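Side-chain contacts in uncharacterized protein, DUF633, LMOf2365_1472 (Listeria monocytogenes str. 4b F2365, PDB 3GNL), which is of unknown function but probably methylates N1 of adenine 22 in tRNA: residues 102-107 with 121-126; 127-132 with 155-160. One frame throughout, in Å; residues are numbered along the deposited sequence.

Contact 1: 102-107 with 121-126; sequences TLIRTI and LILQPN
Ile104 reaches from helix 102-107 to the Leu123 side chain, the carbonyl oxygen of Gln124 and the base of Pro125, and the apolar part of the contact is this one side chain set against strand 121-125. Its longer branch does most of the touching. Ile104 CD1 comes to 3.9 Å from Pro125 CA and 4.1 Å from Pro125 CB, so the methyl abuts the root of the proline ring. The shorter branch turns to Leu123, two residues earlier in the strand, whose side chain points at the helix, with Ile104 CG2 4.3 Å from Leu123 CD2. The torsions explain this division: CG1 stands opposite the carbonyl carbon (chi1 -63°) and the chain beyond it is extended, which carries CD1 straight out from the helix.

No hydrogen bond crosses between the segments. The Ile104 methyl CD1 lies 4.0 Å from the backbone oxygen of Gln124, a packing distance. The side chain of Gln124 leaves the strand on the face turned from the helix, where its OE1 takes a hydrogen bond from Arg11. For the one conformer of Asn126 described here, Gln124 NE2 also donates to Asn126 OD1 at 2.9 Å in a nearly straight bond (166°), but Asn126 has a second conformer and this bond is therefore doubtful.

The axes of helix segment 102-107 and strand segment 121-125 come within 9.1 Å and run roughly antiparallel at 146°, as befits the beta-alpha-beta unit formed by strand 93-99, helix 101-110 and strand 120-125 of a Rossmann-like sheet. Ile104 also packs on Ile96 and Met99 of the first strand and on Leu132 of helix 129-139, while Leu123 touches Leu161 of the antiparallel neighbour 154-163.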
ATOM      1  N   THR A 102      -2.313  -6.598   5.804  1.00 24.30           N
ATOM      2  CA  THR A 102      -2.044  -8.001   6.118  1.00 27.45           C
ATOM      3  C   THR A 102      -2.195  -8.867   4.854  1.00 26.71           C
ATOM      4  O   THR A 102      -1.350  -9.723   4.591  1.00 26.76           O
ATOM      5  CB  THR A 102      -2.941  -8.512   7.280  1.00 29.19           C
ATOM      6  OG1 THR A 102      -2.818  -7.601   8.372  1.00 31.48           O
ATOM      7  CG2 THR A 102      -2.495  -9.865   7.753  1.00 31.66           C
ATOM      8  N   LEU A 103      -3.248  -8.606   4.075  1.00 27.00           N
ATOM      9  CA  LEU A 103      -3.535  -9.358   2.839  1.00 26.67           C
ATOM     10  C   LEU A 103      -2.416  -9.146   1.827  1.00 24.48           C
ATOM     11  O   LEU A 103      -1.984 -10.101   1.170  1.00 24.30           O
ATOM     12  CB  LEU A 103      -4.866  -8.959   2.185  1.00 28.00           C
ATOM     13  CG  LEU A 103      -5.241  -9.742   0.895  1.00 31.60           C
ATOM     14  CD1 LEU A 103      -5.020 -11.297   0.977  1.00 32.99           C
ATOM     15  CD2 LEU A 103      -6.663  -9.443   0.446  1.00 31.52           C
ATOM     16  N   ILE A 104      -1.986  -7.892   1.692  1.00 22.88           N
ATOM     17  CA  ILE A 104      -0.880  -7.559   0.797  1.00 20.95           C
ATOM     18  C   ILE A 104       0.391  -8.246   1.230  1.00 22.93           C
ATOM     19  O   ILE A 104       1.113  -8.795   0.408  1.00 23.66           O
ATOM     20  CB  ILE A 104      -0.624  -6.009   0.667  1.00 19.24           C
ATOM     21  CG1 ILE A 104      -1.835  -5.313   0.039  1.00 18.30           C
ATOM     22  CG2 ILE A 104       0.632  -5.744  -0.186  1.00 19.54           C
ATOM     23  CD1 ILE A 104      -1.744  -3.792  -0.091  1.00 18.72           C
ATOM     24  N   ARG A 105       0.654  -8.233   2.532  1.00 23.04           N
ATOM     25  CA  ARG A 105       1.831  -8.887   3.064  1.00 24.58           C
ATOM     26  C   ARG A 105       1.780 -10.369   2.694  1.00 24.92           C
ATOM     27  O   ARG A 105       2.800 -10.926   2.241  1.00 25.96           O
ATOM     28  CB  ARG A 105       1.924  -8.723   4.598  1.00 23.81           C
ATOM     29  CG  ARG A 105       3.277  -9.261   5.134  1.00 26.33           C
ATOM     30  CD  ARG A 105       3.516  -8.813   6.586  1.00 27.18           C
ATOM     31  NE  ARG A 105       4.832  -9.250   7.041  1.00 28.52           N
ATOM     32  CZ  ARG A 105       5.422  -8.866   8.178  1.00 29.84           C
ATOM     33  NH1 ARG A 105       4.805  -8.053   9.036  1.00 29.85           N
ATOM     34  NH2 ARG A 105       6.641  -9.324   8.466  1.00 31.97           N
ATOM     35  N   THR A 106       0.618 -10.994   2.915  1.00 24.90           N
ATOM     36  CA  THR A 106       0.400 -12.442   2.626  1.00 27.25           C
ATOM     37  C   THR A 106       0.669 -12.715   1.142  1.00 27.46           C
ATOM     38  O   THR A 106       1.383 -13.670   0.804  1.00 29.07           O
ATOM     39  CB  THR A 106      -1.002 -12.891   3.059  1.00 30.51           C
ATOM     40  OG1 THR A 106      -1.098 -12.713   4.481  1.00 32.25           O
ATOM     41  CG2 THR A 106      -1.273 -14.377   2.727  1.00 31.70           C
ATOM     42  N   ILE A 107       0.168 -11.826   0.284  1.00 24.55           N
ATOM     43  CA  ILE A 107       0.374 -11.940  -1.160  1.00 24.15           C
ATOM     44  C   ILE A 107       1.866 -11.918  -1.485  1.00 23.47           C
ATOM     45  O   ILE A 107       2.341 -12.722  -2.312  1.00 26.50           O
ATOM     46  CB  ILE A 107      -0.400 -10.838  -1.922  1.00 23.90           C
ATOM     47  CG1 ILE A 107      -1.886 -11.194  -1.921  1.00 24.98           C
ATOM     48  CG2 ILE A 107       0.146 -10.682  -3.376  1.00 24.35           C
ATOM     49  CD1 ILE A 107      -2.755 -10.091  -2.425  1.00 25.41           C
ATOM     50  N   LEU A 121       8.062  -2.063  -6.184  1.00 22.24           N
ATOM     51  CA  LEU A 121       6.706  -2.388  -5.708  1.00 21.99           C
ATOM     52  C   LEU A 121       6.058  -1.065  -5.383  1.00 20.56           C
ATOM     53  O   LEU A 121       6.672  -0.182  -4.777  1.00 21.42           O
ATOM     54  CB  LEU A 121       6.693  -3.257  -4.428  1.00 21.94           C
ATOM     55  CG  LEU A 121       7.456  -4.571  -4.435  1.00 22.03           C
ATOM     56  CD1 LEU A 121       7.563  -5.226  -3.024  1.00 22.66           C
ATOM     57  CD2 LEU A 121       6.783  -5.520  -5.412  1.00 25.96           C
ATOM     58  N   ILE A 122       4.801  -0.927  -5.795  1.00 18.86           N
ATOM     59  CA  ILE A 122       4.002   0.244  -5.416  1.00 19.64           C
ATOM     60  C   ILE A 122       2.779  -0.285  -4.653  1.00 19.40           C
ATOM     61  O   ILE A 122       1.918  -1.019  -5.229  1.00 19.82           O
ATOM     62  CB  ILE A 122       3.511   1.024  -6.623  1.00 19.70           C
ATOM     63  CG1 ILE A 122       4.711   1.500  -7.466  1.00 20.88           C
ATOM     64  CG2 ILE A 122       2.708   2.221  -6.143  1.00 21.36           C
ATOM     65  CD1 ILE A 122       4.328   1.896  -8.925  1.00 19.35           C
ATOM     66  N   LEU A 123       2.737  -0.027  -3.337  1.00 19.22           N
ATOM     67  CA  LEU A 123       1.717  -0.713  -2.510  1.00 18.64           C
ATOM     68  C   LEU A 123       0.834   0.358  -1.884  1.00 18.99           C
ATOM     69  O   LEU A 123       1.317   1.415  -1.450  1.00 18.99           O
ATOM     70  CB  LEU A 123       2.398  -1.537  -1.400  1.00 18.71           C
ATOM     71  CG  LEU A 123       3.486  -2.478  -1.864  1.00 19.06           C
ATOM     72  CD1 LEU A 123       4.028  -3.197  -0.605  1.00 20.89           C
ATOM     73  CD2 LEU A 123       2.957  -3.462  -2.924  1.00 19.95           C
ATOM     74  N   GLN A 124      -0.474   0.085  -1.856  1.00 18.30           N
ATOM     75  CA  GLN A 124      -1.403   1.048  -1.280  1.00 19.78           C
ATOM     76  C   GLN A 124      -2.330   0.264  -0.358  1.00 18.01           C
ATOM     77  O   GLN A 124      -3.370  -0.187  -0.782  1.00 18.60           O
ATOM     78  CB  GLN A 124      -2.137   1.815  -2.374  1.00 20.57           C
ATOM     79  CG  GLN A 124      -3.052   2.943  -1.817  1.00 21.01           C
ATOM     80  CD  GLN A 124      -4.420   2.418  -1.463  1.00 24.24           C
ATOM     81  OE1 GLN A 124      -5.090   1.866  -2.316  1.00 23.48           O
ATOM     82  NE2 GLN A 124      -4.817   2.546  -0.187  1.00 28.14           N
ATOM     83  N   PRO A 125      -1.936   0.126   0.917  1.00 19.28           N
ATOM     84  CA  PRO A 125      -2.778  -0.615   1.880  1.00 19.06           C
ATOM     85  C   PRO A 125      -3.862   0.270   2.497  1.00 20.96           C
ATOM     86  O   PRO A 125      -3.619   1.443   2.785  1.00 25.08           O
ATOM     87  CB  PRO A 125      -1.794  -1.026   2.957  1.00 19.69           C
ATOM     88  CG  PRO A 125      -0.776   0.135   2.988  1.00 20.18           C
ATOM     89  CD  PRO A 125      -0.663   0.548   1.505  1.00 19.19           C
ATOM     90  N   ASN A 126      -5.034  -0.311   2.671  1.00 20.43           N
ATOM     91  CA  ASN A 126      -6.203   0.396   3.212  0.70 22.40           C
ATOM     92  C   ASN A 126      -6.231   0.343   4.744  1.00 23.79           C
ATOM     93  O   ASN A 126      -7.050   1.005   5.357  1.00 25.52           O
ATOM     94  CB  ASN A 126      -7.477  -0.226   2.670  0.70 24.39           C
ATOM     95  CG  ASN A 126      -7.753   0.168   1.225  0.70 24.11           C
ATOM     96  OD1 ASN A 126      -7.131   1.082   0.670  0.70 26.81           O
ATOM     97  ND2 ASN A 126      -8.674  -0.519   0.621  0.70 25.19           N
TER

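Contact 2: 127-132 with 155-160; sequences IAAWQL and VYEIMV
Helix 129-139 packs against one face of the mixed Rossmann-like sheet, and its first turn meets strand 154-163, which runs antiparallel to neighbouring strand 120-125, through Ala129, Leu132, Glu157 and Met159. Selenomethionine Met159 carries most of the apolar contact. Met159 SE lies 3.9 Å from Leu132 CB, and Met159 CE turns back to lie 3.7 Å from the backbone oxygen of Ala129 and 4.2 Å from Ala129 CB. The extended middle of the chain (chi2 180°) sends SE out to the helix, while the bend at chi3 (78°) folds CE in beneath the first turn. Two residues back along the strand, Glu157 brings its carboxylate alongside the same alanine, with Glu157 OE1 3.5 Å from Ala129 CB; the other oxygen, OE2, forms a long, weak ion pair with Arg133 in the next turn of the helix.

Ala129 thus has a methyl and a carboxylate oxygen against its small side chain, and the helix can come close to the strand there. Between these two segments the contact is van der Waals packing without a hydrogen bond: apolar at Met159, and at Glu157 a carboxylate lying against a methyl that offers it no hydrogen bond.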
ATOM      1  N   ILE A 127      -5.383  -0.494   5.336  1.00 21.91           N
ATOM      2  CA  ILE A 127      -5.305  -0.687   6.806  1.00 22.78           C
ATOM      3  C   ILE A 127      -3.942  -1.272   7.081  1.00 23.40           C
ATOM      4  O   ILE A 127      -3.361  -1.941   6.199  1.00 22.70           O
ATOM      5  CB  ILE A 127      -6.472  -1.651   7.327  1.00 24.90           C
ATOM      6  CG1 ILE A 127      -6.557  -1.740   8.867  1.00 27.28           C
ATOM      7  CG2 ILE A 127      -6.380  -3.042   6.750  1.00 27.77           C
ATOM      8  CD1 ILE A 127      -7.819  -2.592   9.355  1.00 27.51           C
ATOM      9  N   ALA A 128      -3.437  -1.057   8.291  1.00 21.86           N
ATOM     10  CA  ALA A 128      -2.211  -1.718   8.752  1.00 22.46           C
ATOM     11  C   ALA A 128      -1.013  -1.580   7.765  1.00 19.91           C
ATOM     12  O   ALA A 128      -0.342  -2.595   7.454  1.00 20.39           O
ATOM     13  CB  ALA A 128      -2.504  -3.182   9.061  1.00 22.92           C
ATOM     14  N   ALA A 129      -0.779  -0.352   7.337  1.00 20.72           N
ATOM     15  CA  ALA A 129       0.370  -0.045   6.470  1.00 20.59           C
ATOM     16  C   ALA A 129       1.665  -0.526   7.149  1.00 22.00           C
ATOM     17  O   ALA A 129       2.586  -1.024   6.485  1.00 20.55           O
ATOM     18  CB  ALA A 129       0.441   1.451   6.180  1.00 21.00           C
ATOM     19  N   TRP A 130       1.756  -0.392   8.471  1.00 18.94           N
ATOM     20  CA  TRP A 130       2.953  -0.785   9.190  1.00 21.37           C
ATOM     21  C   TRP A 130       3.361  -2.234   8.893  1.00 20.56           C
ATOM     22  O   TRP A 130       4.565  -2.546   8.952  1.00 21.60           O
ATOM     23  CB  TRP A 130       2.772  -0.575  10.720  1.00 21.54           C
ATOM     24  CG  TRP A 130       1.770  -1.529  11.340  1.00 23.50           C
ATOM     25  CD1 TRP A 130       0.436  -1.296  11.526  1.00 24.76           C
ATOM     26  CD2 TRP A 130       2.017  -2.857  11.843  1.00 25.92           C
ATOM     27  NE1 TRP A 130      -0.165  -2.377  12.122  1.00 26.14           N
ATOM     28  CE2 TRP A 130       0.773  -3.356  12.325  1.00 26.75           C
ATOM     29  CE3 TRP A 130       3.166  -3.665  11.946  1.00 28.00           C
ATOM     30  CZ2 TRP A 130       0.646  -4.627  12.906  1.00 29.46           C
ATOM     31  CZ3 TRP A 130       3.040  -4.923  12.511  1.00 29.48           C
ATOM     32  CH2 TRP A 130       1.781  -5.389  12.987  1.00 29.83           C
ATOM     33  N   GLN A 131       2.414  -3.117   8.583  1.00 19.48           N
ATOM     34  CA  GLN A 131       2.700  -4.522   8.283  1.00 22.00           C
ATOM     35  C   GLN A 131       3.630  -4.606   7.075  1.00 21.04           C
ATOM     36  O   GLN A 131       4.513  -5.462   7.025  1.00 21.48           O
ATOM     37  CB  GLN A 131       1.445  -5.296   7.937  1.00 24.23           C
ATOM     38  CG  GLN A 131       0.506  -5.557   9.083  1.00 29.16           C
ATOM     39  CD  GLN A 131       0.822  -6.862   9.743  1.00 31.79           C
ATOM     40  OE1 GLN A 131       1.856  -7.476   9.461  1.00 32.23           O
ATOM     41  NE2 GLN A 131      -0.057  -7.298  10.651  1.00 35.05           N
ATOM     42  N   LEU A 132       3.425  -3.728   6.114  1.00 20.58           N
ATOM     43  CA  LEU A 132       4.254  -3.745   4.914  1.00 19.72           C
ATOM     44  C   LEU A 132       5.617  -3.099   5.156  1.00 19.07           C
ATOM     45  O   LEU A 132       6.627  -3.454   4.521  1.00 18.40           O
ATOM     46  CB  LEU A 132       3.496  -3.063   3.774  1.00 18.93           C
ATOM     47  CG  LEU A 132       2.244  -3.823   3.355  1.00 22.04           C
ATOM     48  CD1 LEU A 132       1.503  -3.016   2.337  1.00 20.31           C
ATOM     49  CD2 LEU A 132       2.570  -5.237   2.817  1.00 22.62           C
ATOM     50  N   VAL A 155      -8.294   8.697   4.466  1.00 26.16           N
ATOM     51  CA  VAL A 155      -6.839   8.936   4.273  1.00 25.27           C
ATOM     52  C   VAL A 155      -6.182   7.662   3.720  1.00 25.66           C
ATOM     53  O   VAL A 155      -6.369   6.591   4.278  1.00 26.23           O
ATOM     54  CB  VAL A 155      -6.145   9.431   5.574  1.00 25.72           C
ATOM     55  CG1 VAL A 155      -4.640   9.675   5.351  1.00 26.28           C
ATOM     56  CG2 VAL A 155      -6.742  10.734   5.987  1.00 27.84           C
ATOM     57  N   TYR A 156      -5.373   7.790   2.657  1.00 22.85           N
ATOM     58  CA  TYR A 156      -4.715   6.652   2.046  1.00 22.20           C
ATOM     59  C   TYR A 156      -3.219   6.892   2.031  1.00 20.80           C
ATOM     60  O   TYR A 156      -2.745   7.973   1.670  1.00 21.76           O
ATOM     61  CB  TYR A 156      -5.138   6.502   0.582  1.00 22.31           C
ATOM     62  CG  TYR A 156      -6.596   6.238   0.399  1.00 25.53           C
ATOM     63  CD1 TYR A 156      -7.104   4.965   0.630  1.00 26.43           C
ATOM     64  CD2 TYR A 156      -7.461   7.266   0.030  1.00 26.92           C
ATOM     65  CE1 TYR A 156      -8.486   4.698   0.504  1.00 28.70           C
ATOM     66  CE2 TYR A 156      -8.864   7.023  -0.110  1.00 29.17           C
ATOM     67  CZ  TYR A 156      -9.339   5.731   0.124  1.00 28.26           C
ATOM     68  OH  TYR A 156     -10.707   5.442   0.000  1.00 29.82           O
ATOM     69  N   GLU A 157      -2.476   5.847   2.328  1.00 20.97           N
ATOM     70  CA  GLU A 157      -1.011   5.859   2.243  1.00 20.93           C
ATOM     71  C   GLU A 157      -0.555   4.994   1.078  1.00 20.91           C
ATOM     72  O   GLU A 157      -1.158   3.938   0.795  1.00 19.65           O
ATOM     73  CB  GLU A 157      -0.394   5.317   3.537  1.00 23.16           C
ATOM     74  CG  GLU A 157      -0.597   6.204   4.791  1.00 25.81           C
ATOM     75  CD  GLU A 157      -0.535   5.373   6.056  1.00 29.89           C
ATOM     76  OE1 GLU A 157      -1.400   4.462   6.261  1.00 33.41           O
ATOM     77  OE2 GLU A 157       0.363   5.630   6.847  1.00 29.16           O
ATOM     78  N   ILE A 158       0.512   5.460   0.423  1.00 19.65           N
ATOM     79  CA  ILE A 158       1.139   4.733  -0.723  1.00 19.10           C
ATOM     80  C   ILE A 158       2.620   4.627  -0.394  1.00 19.84           C
ATOM     81  O   ILE A 158       3.213   5.545   0.176  1.00 20.20           O
ATOM     82  CB  ILE A 158       0.944   5.518  -2.038  1.00 20.25           C
ATOM     83  CG1 ILE A 158      -0.572   5.622  -2.320  1.00 22.27           C
ATOM     84  CG2 ILE A 158       1.699   4.825  -3.222  1.00 19.70           C
ATOM     85  CD1 ILE A 158      -0.897   6.651  -3.329  1.00 22.58           C
HETATM   86  N   MSE A 159       3.213   3.484  -0.692  1.00 18.79           N
HETATM   87  CA  MSE A 159       4.652   3.337  -0.479  1.00 19.86           C
HETATM   88  C   MSE A 159       5.269   2.692  -1.718  1.00 20.05           C
HETATM   89  O   MSE A 159       4.672   1.822  -2.346  1.00 18.88           O
HETATM   90  CB  MSE A 159       4.955   2.501   0.770  1.00 22.73           C
HETATM   91  CG  MSE A 159       4.581   1.063   0.723  1.00 25.08           C
HETATM   92 SE   MSE A 159       5.088   0.224   2.464  1.00 29.18          SE
HETATM   93  CE  MSE A 159       3.575   0.911   3.474  1.00 19.19           C
ATOM     94  N   VAL A 160       6.489   3.110  -2.029  1.00 19.95           N
ATOM     95  CA  VAL A 160       7.182   2.557  -3.194  1.00 21.79           C
ATOM     96  C   VAL A 160       8.446   1.945  -2.683  1.00 22.23           C
ATOM     97  O   VAL A 160       9.130   2.575  -1.854  1.00 22.29           O
ATOM     98  CB  VAL A 160       7.496   3.657  -4.183  1.00 22.52           C
ATOM     99  CG1 VAL A 160       8.211   3.053  -5.425  1.00 22.94           C
ATOM    100  CG2 VAL A 160       6.204   4.422  -4.571  1.00 23.93           C
TER

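In the fold
From the N terminus, the chain leaves strand 93-99 into helix 101-110, and contact 1 closes the short excursion that returns through strand 120-125. Directly afterwards comes helix 129-139, and contact 2 closes a longer loop containing the rest of that helix and strand 141-151 before strand 154-163 enters the sheet. The two loops follow in series, neither nesting nor crossing. Hydrogen bonds also link them: Leu123 N probably hydrogen-bonds to Met159 O between adjacent antiparallel strands, and Arg105 NH1 to Gln131 OE1 between the helices. Together the contacts tie two neighbouring helices to the region where the sheet's parallel strands give way to antiparallel ones.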